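Local coordinates for protein endo-1,4-beta-xylanase 1 (Hypocrea jecorina, PDB 1XYN) that hydrolyses internal beta-1,4-xylosidic bonds in the main chain of xylan, releasing xylooligosaccharides and xylose, at residues 71-76 / 114-119; 52-57 / 61-66; 4-9 / 17-22. All blocks are in the same frame, centred on the assembly; numbering follows the deposited sequence.

Contact 2 (52-57 / 61-66) lies in the buried interior, where the two sheets of the sandwich pack through an aromatic ring and aliphatic groups set against side chains and backbone. Contacts 1 and 3 are surface contacts, and polar groups enter both: a water bridge beside a leucine in contact 1, a tyrosine-to-aspartate hydrogen bond in contact 3. Contacts 2 and 3 each join the same two sheets, one within the core and the other at outer strands. Strands 60-70 and 74-79 are neighbours in one sheet and carry contacts 2 and 1. Where the two strands run side by side, Tyr-66 OH and Glu-75 OE2, 2.6 Å apart, probably share a hydrogen bond, linking a likely substrate-binding tyrosine to the predicted nucleophile.

Contact 1 (71-76 / 114-119)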
loop_
_atom_site.group_PDB
_atom_site.type_symbol
_atom_site.label_atom_id
_atom_site.label_comp_id
_atom_site.label_asym_id
_atom_site.label_seq_id
_atom_site.Cartn_x
_atom_site.Cartn_y
_atom_site.Cartn_z
ATOM N N ASN A 71 1.011 -15.928 -11.801
ATOM C CA ASN A 71 2.140 -16.605 -12.444
ATOM C C ASN A 71 2.375 -16.153 -13.889
ATOM O O ASN A 71 2.169 -16.921 -14.828
ATOM C CB ASN A 71 1.946 -18.120 -12.376
ATOM C CG ASN A 71 3.242 -18.877 -12.539
ATOM O OD1 ASN A 71 4.195 -18.682 -11.779
ATOM N ND2 ASN A 71 3.284 -19.754 -13.529
ATOM N N PRO A 72 2.874 -14.918 -14.080
ATOM C CA PRO A 72 3.244 -13.911 -13.076
ATOM C C PRO A 72 2.075 -13.142 -12.443
ATOM O O PRO A 72 0.993 -13.047 -13.028
ATOM C CB PRO A 72 4.123 -12.962 -13.887
ATOM C CG PRO A 72 3.417 -12.935 -15.211
ATOM C CD PRO A 72 3.112 -14.403 -15.443
ATOM N N LEU A 73 2.320 -12.571 -11.260
ATOM C CA LEU A 73 1.314 -11.780 -10.552
ATOM C C LEU A 73 1.256 -10.403 -11.218
ATOM O O LEU A 73 2.248 -9.671 -11.215
ATOM C CB LEU A 73 1.669 -11.644 -9.064
ATOM C CG LEU A 73 0.742 -10.778 -8.194
ATOM C CD1 LEU A 73 -0.671 -11.335 -8.205
ATOM C CD2 LEU A 73 1.271 -10.699 -6.777
ATOM N N VAL A 74 0.093 -10.058 -11.773
ATOM C CA VAL A 74 -0.092 -8.792 -12.483
ATOM C C VAL A 74 -1.399 -8.068 -12.172
ATOM O O VAL A 74 -2.479 -8.644 -12.262
ATOM C CB VAL A 74 -0.073 -9.016 -14.031
ATOM C CG1 VAL A 74 -0.269 -7.695 -14.766
ATOM C CG2 VAL A 74 1.222 -9.696 -14.473
ATOM N N GLU A 75 -1.303 -6.784 -11.856
ATOM C CA GLU A 75 -2.492 -5.981 -11.604
ATOM C C GLU A 75 -2.640 -5.095 -12.837
ATOM O O GLU A 75 -1.731 -4.350 -13.183
ATOM C CB GLU A 75 -2.293 -5.119 -10.363
ATOM C CG GLU A 75 -3.410 -4.128 -10.082
ATOM C CD GLU A 75 -3.167 -3.337 -8.809
ATOM O OE1 GLU A 75 -2.046 -2.821 -8.635
ATOM O OE2 GLU A 75 -4.091 -3.244 -7.973
ATOM N N TYR A 76 -3.779 -5.162 -13.506
ATOM C CA TYR A 76 -3.945 -4.355 -14.685
ATOM C C TYR A 76 -5.148 -3.432 -14.640
ATOM O O TYR A 76 -6.108 -3.680 -13.920
ATOM C CB TYR A 76 -3.960 -5.246 -15.938
ATOM C CG TYR A 76 -5.123 -6.209 -16.054
ATOM C CD1 TYR A 76 -6.351 -5.777 -16.556
ATOM C CD2 TYR A 76 -5.001 -7.550 -15.664
ATOM C CE1 TYR A 76 -7.434 -6.646 -16.666
ATOM C CE2 TYR A 76 -6.084 -8.432 -15.771
ATOM C CZ TYR A 76 -7.297 -7.964 -16.273
ATOM O OH TYR A 76 -8.391 -8.793 -16.389
ATOM N N SER A 114 -1.876 -7.629 -2.323
ATOM C CA SER A 114 -2.344 -8.303 -3.526
ATOM C C SER A 114 -3.199 -9.502 -3.171
ATOM O O SER A 114 -3.388 -9.816 -1.995
ATOM C CB SER A 114 -1.158 -8.765 -4.381
ATOM O OG SER A 114 -0.514 -9.882 -3.804
ATOM N N ILE A 115 -3.693 -10.179 -4.205
ATOM C CA ILE A 115 -4.522 -11.365 -4.047
ATOM C C ILE A 115 -3.694 -12.528 -3.503
ATOM O O ILE A 115 -4.239 -13.573 -3.144
ATOM C CB ILE A 115 -5.170 -11.782 -5.391
ATOM C CG1 ILE A 115 -4.093 -11.982 -6.462
ATOM C CG2 ILE A 115 -6.168 -10.730 -5.841
ATOM C CD1 ILE A 115 -4.624 -12.492 -7.778
ATOM N N GLN A 116 -2.377 -12.332 -3.449
ATOM C CA GLN A 116 -1.436 -13.335 -2.949
ATOM C C GLN A 116 -0.813 -12.884 -1.629
ATOM O O GLN A 116 0.140 -13.501 -1.131
ATOM C CB GLN A 116 -0.319 -13.562 -3.971
ATOM C CG GLN A 116 -0.809 -13.927 -5.363
ATOM C CD GLN A 116 0.268 -14.597 -6.207
ATOM O OE1 GLN A 116 1.321 -15.001 -5.700
ATOM N NE2 GLN A 116 0.002 -14.728 -7.499
ATOM N N GLY A 117 -1.400 -11.847 -1.043
ATOM C CA GLY A 117 -0.885 -11.281 0.190
ATOM C C GLY A 117 -0.060 -10.075 -0.223
ATOM O O GLY A 117 -0.134 -9.650 -1.377
ATOM N N THR A 118 0.698 -9.487 0.695
ATOM C CA THR A 118 1.524 -8.341 0.328
ATOM C C THR A 118 2.692 -8.869 -0.505
ATOM O O THR A 118 3.405 -9.803 -0.097
ATOM C CB THR A 118 1.994 -7.541 1.560
ATOM O OG1 THR A 118 2.667 -8.405 2.478
ATOM C CG2 THR A 118 0.795 -6.918 2.259
ATOM N N ALA A 119 2.822 -8.326 -1.713
ATOM C CA ALA A 119 3.855 -8.759 -2.642
ATOM C C ALA A 119 4.347 -7.637 -3.540
ATOM O O ALA A 119 3.875 -6.506 -3.464
ATOM C CB ALA A 119 3.319 -9.902 -3.503
HETATM O O HOH W 1 1.720 -16.242 -9.134
#
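Gln-116 NE2 donates to a water oxygen at 2.8 Å, and Asn-71 N donates to the same water from the other segment, so the water bridges the two surface loops. The side chain of Gln-116 comes at Leu-73 from the opposite direction, its NE2 3.5 Å from Leu-73 CD1. This suits glutamine: its chain, extended beyond CG, gives the methyls an aliphatic flank and carries the polar end out to the water. Leu-73, with CG anti to the backbone N (chi1 177°), pushes its branched end into the bend of 114-119. CD1 meets Ile-115 CG1 at 3.9 Å, while CD2 rests on Ala-119 CB and on Ser-114. Ser-114 turns OG back on its own loop, accepting from Gln-116 N at 3.1 Å in an ST turn within the type I turn from Ser-114 to Gly-117. Glycine fits that last position because a CB would jam against the preceding carbonyl O. The bend carries the Pro-Ser-Ile sequence at the tip of the family 11 thumb, beside the substrate cleft. Between these two segments only dispersion contacts and one water bridge act, a weak and largely non-directional hold on the loop that leads into strand 74-79 and the predicted nucleophile Glu-75.

Contact 2 (52-57 / 61-66); sequences GSFSVN and GLLSVY
A beta arch joins the two sheets of the family 11 jelly-roll sandwich here: the chain leaves strand 53-56 in one sheet, turns, and returns as strand 61-66 in the other. The short segments run nearly antiparallel, at 160°, with axes 7.9 Å apart at closest, so side chains rather than backbone bonds fill the interval. Phe-54 does most of this. A chi1 of 176° sends the ring across to the facing strand, and Leu-63 CB sits over its centre in a CH-pi contact, 3.8 Å from the centroid and only 4° off the ring normal. The far edge of the ring is pressed against backbone, CZ lying 3.5 Å from Leu-62 N, with Gly-61 C in the ring plane. A broad flat ring suits this place because it can cover a leucine with its face and a peptide with its rim. Beside it Val-56 CG2 touches Gly-61 CA at 3.9 Å. Glycine fits there, since a CB would clash with that methyl. Leu-62, its CB directed away from 52-57, approaches the predicted proton donor Glu-164. Around the pair, Val-163 of strand 155-166 touches both Phe-54 and Leu-63, Ala-172 of strand 168-177 packs on Phe-54, and strand 81-83 brings up Asp-81 and His-83, which bind the calcium ion.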
loop_
_atom_site.group_PDB
_atom_site.type_symbol
_atom_site.label_atom_id
_atom_site.label_comp_id
_atom_site.label_asym_id
_atom_site.label_seq_id
_atom_site.Cartn_x
_atom_site.Cartn_y
_atom_site.Cartn_z
ATOM N N GLY A 52 -23.160 4.660 -17.529
ATOM C CA GLY A 52 -23.740 5.319 -16.383
ATOM C C GLY A 52 -23.073 6.644 -16.135
ATOM O O GLY A 52 -22.682 7.339 -17.072
ATOM N N SER A 53 -22.945 7.001 -14.867
ATOM C CA SER A 53 -22.327 8.259 -14.516
ATOM C C SER A 53 -21.087 8.008 -13.671
ATOM O O SER A 53 -20.885 6.913 -13.151
ATOM C CB SER A 53 -23.327 9.160 -13.781
ATOM O OG SER A 53 -23.577 8.716 -12.458
ATOM N N PHE A 54 -20.247 9.031 -13.570
ATOM C CA PHE A 54 -19.016 8.960 -12.802
ATOM C C PHE A 54 -18.552 10.393 -12.629
ATOM O O PHE A 54 -18.003 11.001 -13.555
ATOM C CB PHE A 54 -17.973 8.134 -13.552
ATOM C CG PHE A 54 -16.637 8.078 -12.870
ATOM C CD1 PHE A 54 -16.462 7.332 -11.718
ATOM C CD2 PHE A 54 -15.548 8.767 -13.394
ATOM C CE1 PHE A 54 -15.221 7.273 -11.096
ATOM C CE2 PHE A 54 -14.310 8.712 -12.784
ATOM C CZ PHE A 54 -14.145 7.962 -11.631
ATOM N N SER A 55 -18.849 10.951 -11.461
ATOM C CA SER A 55 -18.492 12.324 -11.140
ATOM C C SER A 55 -17.440 12.369 -10.034
ATOM O O SER A 55 -17.517 11.624 -9.059
ATOM C CB SER A 55 -19.744 13.088 -10.713
ATOM O OG SER A 55 -19.454 14.451 -10.476
ATOM N N VAL A 56 -16.430 13.217 -10.217
ATOM C CA VAL A 56 -15.355 13.371 -9.239
ATOM C C VAL A 56 -15.316 14.850 -8.843
ATOM O O VAL A 56 -14.801 15.693 -9.582
ATOM C CB VAL A 56 -13.987 12.904 -9.830
ATOM C CG1 VAL A 56 -12.863 13.094 -8.828
ATOM C CG2 VAL A 56 -14.069 11.443 -10.230
ATOM N N ASN A 57 -15.913 15.164 -7.694
ATOM C CA ASN A 57 -15.970 16.538 -7.212
ATOM C C ASN A 57 -14.586 17.089 -6.882
ATOM O O ASN A 57 -14.301 18.258 -7.148
ATOM C CB ASN A 57 -16.885 16.639 -5.982
ATOM C CG ASN A 57 -18.313 16.192 -6.270
ATOM O OD1 ASN A 57 -18.779 15.177 -5.750
ATOM N ND2 ASN A 57 -19.017 16.957 -7.093
ATOM N N GLY A 61 -9.910 10.172 -9.025
ATOM C CA GLY A 61 -11.007 9.275 -9.351
ATOM C C GLY A 61 -10.740 8.558 -10.664
ATOM O O GLY A 61 -10.397 9.200 -11.659
ATOM N N LEU A 62 -10.907 7.235 -10.674
ATOM C CA LEU A 62 -10.666 6.427 -11.872
ATOM C C LEU A 62 -11.801 5.450 -12.177
ATOM O O LEU A 62 -12.293 4.770 -11.276
ATOM C CB LEU A 62 -9.384 5.593 -11.699
ATOM C CG LEU A 62 -8.209 6.088 -10.845
ATOM C CD1 LEU A 62 -7.149 4.994 -10.735
ATOM C CD2 LEU A 62 -7.614 7.349 -11.436
ATOM N N LEU A 63 -12.236 5.407 -13.435
ATOM C CA LEU A 63 -13.264 4.457 -13.866
ATOM C C LEU A 63 -12.541 3.518 -14.837
ATOM O O LEU A 63 -12.081 3.949 -15.898
ATOM C CB LEU A 63 -14.426 5.169 -14.565
ATOM C CG LEU A 63 -15.556 4.263 -15.087
ATOM C CD1 LEU A 63 -16.188 3.464 -13.940
ATOM C CD2 LEU A 63 -16.603 5.101 -15.813
ATOM N N SER A 64 -12.430 2.243 -14.487
ATOM C CA SER A 64 -11.708 1.327 -15.350
ATOM C C SER A 64 -11.992 -0.149 -15.176
ATOM O O SER A 64 -12.519 -0.580 -14.154
ATOM C CB SER A 64 -10.206 1.517 -15.124
ATOM O OG SER A 64 -9.822 1.140 -13.807
ATOM N N VAL A 65 -11.658 -0.918 -16.209
ATOM C CA VAL A 65 -11.779 -2.359 -16.127
ATOM C C VAL A 65 -10.518 -2.638 -15.317
ATOM O O VAL A 65 -9.449 -2.104 -15.628
ATOM C CB VAL A 65 -11.708 -3.045 -17.519
ATOM C CG1 VAL A 65 -11.611 -4.563 -17.356
ATOM C CG2 VAL A 65 -12.951 -2.678 -18.367
ATOM N N TYR A 66 -10.671 -3.361 -14.214
ATOM C CA TYR A 66 -9.569 -3.679 -13.311
ATOM C C TYR A 66 -9.493 -5.186 -13.085
ATOM O O TYR A 66 -10.520 -5.866 -13.050
ATOM C CB TYR A 66 -9.800 -2.940 -11.975
ATOM C CG TYR A 66 -8.885 -3.337 -10.836
ATOM C CD1 TYR A 66 -7.585 -2.847 -10.752
ATOM C CD2 TYR A 66 -9.330 -4.188 -9.821
ATOM C CE1 TYR A 66 -6.757 -3.191 -9.686
ATOM C CE2 TYR A 66 -8.518 -4.534 -8.769
ATOM C CZ TYR A 66 -7.229 -4.031 -8.701
ATOM O OH TYR A 66 -6.423 -4.363 -7.636
#

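Contact 3 (4-9 / 17-22); sequences NYDQNY and YSPSNT
This is a largely polar contact at the surface, between strand 5-9 of one sheet and strand 17-19, part of an outermost strand of the other sheet within this chain. Tyr-17 OH donates to Asp-6 OD1 at 2.6 Å. The hydroxyl comes from above the carboxylate, 41° out of its plane, while the carboxylate in turn stands at the edge of the ring, the two planes 39° apart. Tyrosine suits a place that is half core and half surface: its ring packs on Val-36, Val-38, Phe-24 and Val-26, and its hydroxyl ends at the carboxylate of Asp-6. In the family 11 jelly roll the two sheets lie face to face, and Tyr-17, its ring set trans to the backbone N, spans the interval at this margin. Pro-19 CD lies 3.6 Å above one face of the ring, offset toward the rim. Asn-8 approaches with its amide turned 64° from the ring, CG being 3.8 Å from Tyr-17 CD2, while its OD1 bonds to Gln-10. A phenylalanine in place of Tyr-17 would probably leave Asp-6 OD1 without its hydroxyl donor. Within its own sheet, the start of strand 5-9 pairs with strand 34-40, Asn-4 and Tyr-5 both facing Gly-39 in a classic beta bulge.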
loop_
_atom_site.group_PDB
_atom_site.type_symbol
_atom_site.label_atom_id
_atom_site.label_comp_id
_atom_site.label_asym_id
_atom_site.label_seq_id
_atom_site.Cartn_x
_atom_site.Cartn_y
_atom_site.Cartn_z
ATOM N N ASN A 4 -20.579 -12.463 -10.989
ATOM C CA ASN A 4 -20.440 -13.431 -9.913
ATOM C C ASN A 4 -19.321 -13.016 -8.970
ATOM O O ASN A 4 -18.841 -13.827 -8.173
ATOM C CB ASN A 4 -20.189 -14.838 -10.471
ATOM C CG ASN A 4 -18.807 -14.996 -11.091
ATOM O OD1 ASN A 4 -18.307 -14.108 -11.775
ATOM N ND2 ASN A 4 -18.189 -16.143 -10.855
ATOM N N TYR A 5 -18.882 -11.763 -9.089
ATOM C CA TYR A 5 -17.829 -11.245 -8.222
ATOM C C TYR A 5 -18.060 -9.792 -7.841
ATOM O O TYR A 5 -18.386 -8.953 -8.681
ATOM C CB TYR A 5 -16.441 -11.396 -8.841
ATOM C CG TYR A 5 -15.337 -11.123 -7.848
ATOM C CD1 TYR A 5 -14.979 -12.086 -6.906
ATOM C CD2 TYR A 5 -14.673 -9.896 -7.823
ATOM C CE1 TYR A 5 -13.985 -11.838 -5.959
ATOM C CE2 TYR A 5 -13.678 -9.634 -6.877
ATOM C CZ TYR A 5 -13.340 -10.612 -5.949
ATOM O OH TYR A 5 -12.363 -10.376 -5.009
ATOM N N ASP A 6 -17.886 -9.515 -6.557
ATOM C CA ASP A 6 -18.068 -8.180 -6.018
ATOM C C ASP A 6 -16.756 -7.689 -5.410
ATOM O O ASP A 6 -16.259 -8.232 -4.417
ATOM C CB ASP A 6 -19.197 -8.187 -4.976
ATOM C CG ASP A 6 -19.297 -6.883 -4.190
ATOM O OD1 ASP A 6 -18.839 -5.831 -4.681
ATOM O OD2 ASP A 6 -19.846 -6.913 -3.068
ATOM N N GLN A 7 -16.180 -6.684 -6.058
ATOM C CA GLN A 7 -14.941 -6.078 -5.609
ATOM C C GLN A 7 -15.313 -5.042 -4.566
ATOM O O GLN A 7 -15.993 -4.065 -4.874
ATOM C CB GLN A 7 -14.228 -5.419 -6.797
ATOM C CG GLN A 7 -13.011 -4.567 -6.440
ATOM C CD GLN A 7 -11.986 -5.299 -5.584
ATOM O OE1 GLN A 7 -11.236 -4.668 -4.837
ATOM N NE2 GLN A 7 -11.946 -6.623 -5.689
ATOM N N ASN A 8 -14.915 -5.284 -3.323
ATOM C CA ASN A 8 -15.212 -4.342 -2.253
ATOM C C ASN A 8 -14.007 -4.115 -1.351
ATOM O O ASN A 8 -13.827 -4.794 -0.335
ATOM C CB ASN A 8 -16.411 -4.806 -1.433
ATOM C CG ASN A 8 -16.883 -3.748 -0.455
ATOM O OD1 ASN A 8 -16.316 -2.653 -0.374
ATOM N ND2 ASN A 8 -17.943 -4.063 0.281
ATOM N N TYR A 9 -13.199 -3.128 -1.725
ATOM C CA TYR A 9 -11.997 -2.782 -0.986
ATOM C C TYR A 9 -12.073 -1.323 -0.571
ATOM O O TYR A 9 -12.461 -0.468 -1.357
ATOM C CB TYR A 9 -10.767 -3.026 -1.869
ATOM C CG TYR A 9 -9.447 -2.645 -1.249
ATOM C CD1 TYR A 9 -8.750 -3.543 -0.446
ATOM C CD2 TYR A 9 -8.886 -1.388 -1.478
ATOM C CE1 TYR A 9 -7.523 -3.203 0.117
ATOM C CE2 TYR A 9 -7.660 -1.034 -0.919
ATOM C CZ TYR A 9 -6.985 -1.948 -0.123
ATOM O OH TYR A 9 -5.779 -1.602 0.442
ATOM N N TYR A 17 -20.984 2.038 -0.858
ATOM C CA TYR A 17 -21.014 1.145 -2.003
ATOM C C TYR A 17 -22.274 0.279 -2.016
ATOM O O TYR A 17 -22.586 -0.385 -1.033
ATOM C CB TYR A 17 -19.762 0.256 -1.974
ATOM C CG TYR A 17 -19.730 -0.817 -3.035
ATOM C CD1 TYR A 17 -19.962 -0.507 -4.377
ATOM C CD2 TYR A 17 -19.484 -2.149 -2.694
ATOM C CE1 TYR A 17 -19.952 -1.495 -5.354
ATOM C CE2 TYR A 17 -19.472 -3.139 -3.660
ATOM C CZ TYR A 17 -19.708 -2.806 -4.985
ATOM O OH TYR A 17 -19.713 -3.788 -5.939
ATOM N N SER A 18 -22.960 0.254 -3.152
ATOM C CA SER A 18 -24.174 -0.535 -3.301
ATOM C C SER A 18 -24.128 -1.435 -4.532
ATOM O O SER A 18 -24.466 -1.006 -5.637
ATOM C CB SER A 18 -25.401 0.375 -3.392
ATOM O OG SER A 18 -25.478 1.246 -2.281
ATOM N N PRO A 19 -23.667 -2.691 -4.363
ATOM C CA PRO A 19 -23.593 -3.642 -5.476
ATOM C C PRO A 19 -24.983 -4.137 -5.879
ATOM O O PRO A 19 -25.928 -4.087 -5.093
ATOM C CB PRO A 19 -22.745 -4.777 -4.901
ATOM C CG PRO A 19 -23.076 -4.741 -3.446
ATOM C CD PRO A 19 -23.064 -3.262 -3.145
ATOM N N SER A 20 -25.100 -4.607 -7.115
ATOM C CA SER A 20 -26.365 -5.113 -7.606
ATOM C C SER A 20 -26.105 -6.207 -8.630
ATOM O O SER A 20 -24.952 -6.567 -8.907
ATOM C CB SER A 20 -27.217 -3.977 -8.197
ATOM O OG SER A 20 -27.217 -3.980 -9.615
ATOM N N ASN A 21 -27.183 -6.773 -9.146
ATOM C CA ASN A 21 -27.078 -7.836 -10.129
ATOM C C ASN A 21 -26.582 -7.361 -11.493
ATOM O O ASN A 21 -25.906 -8.105 -12.201
ATOM C CB ASN A 21 -28.415 -8.606 -10.248
ATOM C CG ASN A 21 -29.613 -7.713 -10.633
ATOM O OD1 ASN A 21 -30.552 -8.185 -11.277
ATOM N ND2 ASN A 21 -29.603 -6.447 -10.212
ATOM N N THR A 22 -26.857 -6.105 -11.824
ATOM C CA THR A 22 -26.459 -5.556 -13.114
ATOM C C THR A 22 -25.482 -4.392 -13.025
ATOM O O THR A 22 -25.279 -3.675 -14.004
ATOM C CB THR A 22 -27.684 -5.060 -13.899
ATOM O OG1 THR A 22 -28.342 -4.025 -13.153
ATOM C CG2 THR A 22 -28.651 -6.194 -14.147
#